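Local coordinates for mandelate racemase/muconate lactonizing enzyme family protein (Bradyrhizobium sp. ORS 278, PDB 3TOY) that belongs to the mandelate racemase/muconate lactonizing enzyme family, with the two-domain architecture of the enolase superfamily, at residues I60-L74 against G129-L141. Sequence-based numbering, arbitrary orientation.
Sequences IDVTTDQGVTGHSYL and GLDMAFWDALGQL
The His71 imidazole and the Gln140 amide lie nearly parallel, their planes 14° apart, with His71 CD2 3.7 Å from Gln140 NE2. Thr69 O sits over one face of the imidazole, offset toward the rim, while Asp61 OD1 takes the ND1 hydrogen at the ring edge, in plane; Trp372 also meets this ring. The Phe134 ring, on the same helix, carries Leu130 O over the centre of one face and meets Val62 CG1 at its edge. Asp136 points toward strand 69-75. Its CG is anti to the backbone N (chi1 172°), and His71 N donates a nearly straight hydrogen bond (160°) to Asp136 OD2 at 2.7 Å, from above the carboxylate plane. Gln140 NE2 donates to the same OD2 from the opposite face and also to Thr69 O at 2.8 Å, so one amide nitrogen bridges helix and strand. A water completes the link, accepting from Thr69 N and donating to Gln140 OE1. Asp136 OD1 is taken up by the backbone N of Leu368. At Gly70 the backbones come close: its CA lies 3.5 Å from Ala133 O in a CA-H...O contact, and 3.7 Å from Ala137 CB. Farther along, Ser72 OG donates to Gly129 O at 2.7 Å, on the other face of that carbonyl from the helical bond of Ala133 N. On the side of the hairpin that faces the helix, Val62 CG2 packs on Ala133 CB at 3.6 Å, Ile60 CD1 rests on Gly129 CA, and Val68 CG2 touches Leu141 CD2 near the turn. Helix 122-142 thus packs on the hairpin of strands 50-64 and 69-75, an antiparallel meander backed by helices, as in the alpha+beta N-terminal capping domain of the enolase superfamily.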
# COMPACT_ATOMS: atom_id res chain seq x y z
N ILE A 60 20.48 34.27 26.12
CA ILE A 60 21.07 33.17 26.86
C ILE A 60 22.57 33.34 26.85
O ILE A 60 23.17 33.58 25.80
CB ILE A 60 20.69 31.79 26.22
CG1 ILE A 60 19.17 31.58 26.26
CG2 ILE A 60 21.46 30.65 26.84
CD1 ILE A 60 18.66 30.24 25.63
N ASP A 61 23.17 33.23 28.04
CA ASP A 61 24.62 33.31 28.18
C ASP A 61 25.13 32.07 28.88
O ASP A 61 24.68 31.72 29.96
CB ASP A 61 25.03 34.54 28.99
CG ASP A 61 24.57 35.82 28.35
OD1 ASP A 61 24.87 36.03 27.16
OD2 ASP A 61 23.92 36.63 29.02
N VAL A 62 26.08 31.41 28.26
CA VAL A 62 26.67 30.23 28.87
C VAL A 62 28.14 30.52 29.14
O VAL A 62 28.96 30.55 28.23
CB VAL A 62 26.54 28.98 27.95
CG1 VAL A 62 27.29 27.79 28.57
CG2 VAL A 62 25.06 28.64 27.70
N THR A 63 28.48 30.72 30.41
CA THR A 63 29.85 31.07 30.76
C THR A 63 30.67 29.80 30.85
O THR A 63 30.17 28.77 31.30
CB THR A 63 29.92 31.82 32.13
OG1 THR A 63 29.43 30.96 33.17
CG2 THR A 63 29.09 33.09 32.10
N THR A 64 31.92 29.89 30.42
CA THR A 64 32.85 28.77 30.47
C THR A 64 34.07 29.16 31.30
O THR A 64 34.20 30.30 31.74
CB THR A 64 33.34 28.41 29.06
OG1 THR A 64 34.29 29.38 28.60
CG2 THR A 64 32.15 28.37 28.09
N ASP A 65 34.98 28.20 31.47
CA ASP A 65 36.21 28.42 32.22
C ASP A 65 37.39 28.77 31.32
O ASP A 65 38.54 28.62 31.72
CB ASP A 65 36.53 27.19 33.09
CG ASP A 65 36.85 25.94 32.25
OD1 ASP A 65 36.73 25.99 31.01
OD2 ASP A 65 37.23 24.92 32.85
N GLN A 66 37.11 29.22 30.10
CA GLN A 66 38.19 29.58 29.18
C GLN A 66 38.04 30.98 28.58
O GLN A 66 38.47 31.24 27.46
CB GLN A 66 38.40 28.51 28.09
CG GLN A 66 38.89 27.18 28.64
CD GLN A 66 39.27 26.18 27.56
OE1 GLN A 66 39.20 26.48 26.38
NE2 GLN A 66 39.69 24.99 27.98
N GLY A 67 37.41 31.86 29.35
CA GLY A 67 37.36 33.28 29.00
C GLY A 67 36.35 33.60 27.92
O GLY A 67 36.37 34.69 27.35
N VAL A 68 35.46 32.64 27.64
CA VAL A 68 34.41 32.85 26.64
C VAL A 68 33.03 32.58 27.21
O VAL A 68 32.84 31.64 27.98
CB VAL A 68 34.60 31.94 25.40
CG1 VAL A 68 33.25 31.77 24.68
CG2 VAL A 68 35.65 32.51 24.47
N THR A 69 32.07 33.41 26.81
CA THR A 69 30.67 33.19 27.12
C THR A 69 29.87 33.00 25.83
O THR A 69 29.82 33.89 24.97
CB THR A 69 30.10 34.34 27.96
OG1 THR A 69 30.79 34.38 29.22
CG2 THR A 69 28.61 34.15 28.23
N GLY A 70 29.26 31.81 25.69
CA GLY A 70 28.42 31.51 24.53
C GLY A 70 27.09 32.24 24.63
O GLY A 70 26.53 32.38 25.72
N HIS A 71 26.58 32.71 23.50
CA HIS A 71 25.34 33.43 23.47
C HIS A 71 24.37 32.78 22.47
O HIS A 71 24.81 32.23 21.46
CB HIS A 71 25.55 34.87 23.00
CG HIS A 71 26.61 35.62 23.75
ND1 HIS A 71 26.41 36.10 25.03
CD2 HIS A 71 27.86 35.99 23.40
CE1 HIS A 71 27.50 36.73 25.43
NE2 HIS A 71 28.39 36.68 24.46
N SER A 72 23.08 32.91 22.74
CA SER A 72 22.05 32.59 21.76
C SER A 72 20.80 33.31 22.22
O SER A 72 20.77 33.82 23.34
CB SER A 72 21.81 31.08 21.74
OG SER A 72 21.13 30.68 22.91
N TYR A 73 19.78 33.40 21.38
CA TYR A 73 18.49 33.90 21.86
C TYR A 73 17.32 33.08 21.32
O TYR A 73 17.43 32.38 20.28
CB TYR A 73 18.29 35.39 21.49
CG TYR A 73 17.98 35.63 20.02
CD1 TYR A 73 16.66 35.65 19.56
CD2 TYR A 73 19.00 35.82 19.11
CE1 TYR A 73 16.38 35.84 18.20
CE2 TYR A 73 18.74 36.02 17.76
CZ TYR A 73 17.42 36.02 17.32
OH TYR A 73 17.16 36.22 15.99
N LEU A 74 16.21 33.16 22.04
CA LEU A 74 14.94 32.58 21.67
C LEU A 74 13.93 33.68 21.41
O LEU A 74 13.88 34.67 22.16
CB LEU A 74 14.42 31.72 22.82
CG LEU A 74 15.33 30.60 23.29
CD1 LEU A 74 14.73 29.94 24.52
CD2 LEU A 74 15.56 29.57 22.18
N GLY A 129 17.95 26.35 22.81
CA GLY A 129 18.63 27.63 23.06
C GLY A 129 20.01 27.37 23.64
O GLY A 129 20.98 28.01 23.23
N LEU A 130 20.09 26.43 24.58
CA LEU A 130 21.37 26.04 25.18
C LEU A 130 22.31 25.46 24.14
O LEU A 130 23.48 25.82 24.06
CB LEU A 130 21.17 25.04 26.34
CG LEU A 130 20.55 25.67 27.60
CD1 LEU A 130 19.97 24.66 28.57
CD2 LEU A 130 21.60 26.58 28.30
N ASP A 131 21.79 24.56 23.30
CA ASP A 131 22.62 23.99 22.26
C ASP A 131 23.26 25.05 21.37
O ASP A 131 24.45 24.97 21.04
CB ASP A 131 21.81 22.98 21.41
CG ASP A 131 22.66 22.32 20.34
OD1 ASP A 131 23.33 21.31 20.65
OD2 ASP A 131 22.67 22.84 19.21
N MET A 132 22.49 26.04 20.95
CA MET A 132 23.03 27.10 20.08
C MET A 132 24.15 27.87 20.80
O MET A 132 25.19 28.18 20.22
CB MET A 132 21.93 28.08 19.66
CG MET A 132 21.03 27.57 18.52
SD MET A 132 19.84 28.79 17.99
CE MET A 132 18.62 28.63 19.28
N ALA A 133 23.91 28.18 22.07
CA ALA A 133 24.91 28.89 22.86
C ALA A 133 26.18 28.05 23.03
O ALA A 133 27.29 28.59 23.00
CB ALA A 133 24.34 29.32 24.20
N PHE A 134 26.05 26.72 23.16
CA PHE A 134 27.25 25.88 23.25
C PHE A 134 28.10 25.97 21.98
O PHE A 134 29.33 26.06 22.03
CB PHE A 134 26.98 24.39 23.50
CG PHE A 134 26.12 24.09 24.69
CD1 PHE A 134 26.21 24.83 25.87
CD2 PHE A 134 25.26 23.00 24.65
CE1 PHE A 134 25.41 24.52 26.96
CE2 PHE A 134 24.46 22.68 25.73
CZ PHE A 134 24.54 23.43 26.89
N TRP A 135 27.46 25.86 20.82
CA TRP A 135 28.20 25.92 19.58
C TRP A 135 28.81 27.31 19.40
O TRP A 135 29.91 27.47 18.85
CB TRP A 135 27.28 25.58 18.38
CG TRP A 135 27.12 24.09 18.16
CD1 TRP A 135 26.06 23.31 18.54
CD2 TRP A 135 28.05 23.22 17.50
NE1 TRP A 135 26.28 22.00 18.15
CE2 TRP A 135 27.49 21.92 17.51
CE3 TRP A 135 29.30 23.41 16.90
CZ2 TRP A 135 28.15 20.83 16.96
CZ3 TRP A 135 29.96 22.31 16.38
CH2 TRP A 135 29.38 21.04 16.39
N ASP A 136 28.06 28.32 19.81
CA ASP A 136 28.55 29.69 19.70
C ASP A 136 29.86 29.81 20.48
O ASP A 136 30.82 30.41 20.01
CB ASP A 136 27.54 30.67 20.30
CG ASP A 136 28.10 32.08 20.36
OD1 ASP A 136 28.30 32.68 19.30
OD2 ASP A 136 28.37 32.57 21.48
N ALA A 137 29.88 29.22 21.67
CA ALA A 137 31.06 29.25 22.52
C ALA A 137 32.22 28.52 21.86
O ALA A 137 33.34 29.02 21.87
CB ALA A 137 30.76 28.68 23.90
N LEU A 138 31.95 27.35 21.28
CA LEU A 138 33.00 26.62 20.59
C LEU A 138 33.60 27.47 19.47
O LEU A 138 34.82 27.49 19.25
CB LEU A 138 32.47 25.30 20.02
CG LEU A 138 32.24 24.13 20.98
CD1 LEU A 138 31.68 22.94 20.18
CD2 LEU A 138 33.51 23.72 21.73
N GLY A 139 32.74 28.19 18.76
CA GLY A 139 33.20 29.04 17.67
C GLY A 139 34.06 30.19 18.21
O GLY A 139 35.12 30.49 17.67
N GLN A 140 33.59 30.83 19.27
CA GLN A 140 34.36 31.92 19.89
C GLN A 140 35.70 31.40 20.34
O GLN A 140 36.72 32.04 20.12
CB GLN A 140 33.61 32.51 21.08
CG GLN A 140 32.44 33.42 20.72
CD GLN A 140 31.89 34.15 21.93
OE1 GLN A 140 32.57 34.96 22.54
NE2 GLN A 140 30.65 33.85 22.29
N LEU A 141 35.71 30.24 20.98
CA LEU A 141 36.95 29.66 21.49
C LEU A 141 37.93 29.34 20.37
O LEU A 141 39.14 29.39 20.58
CB LEU A 141 36.69 28.43 22.35
CG LEU A 141 36.07 28.69 23.72
CD1 LEU A 141 35.40 27.44 24.25
CD2 LEU A 141 37.18 29.15 24.69
O HOH W 1 32.75 35.58 25.11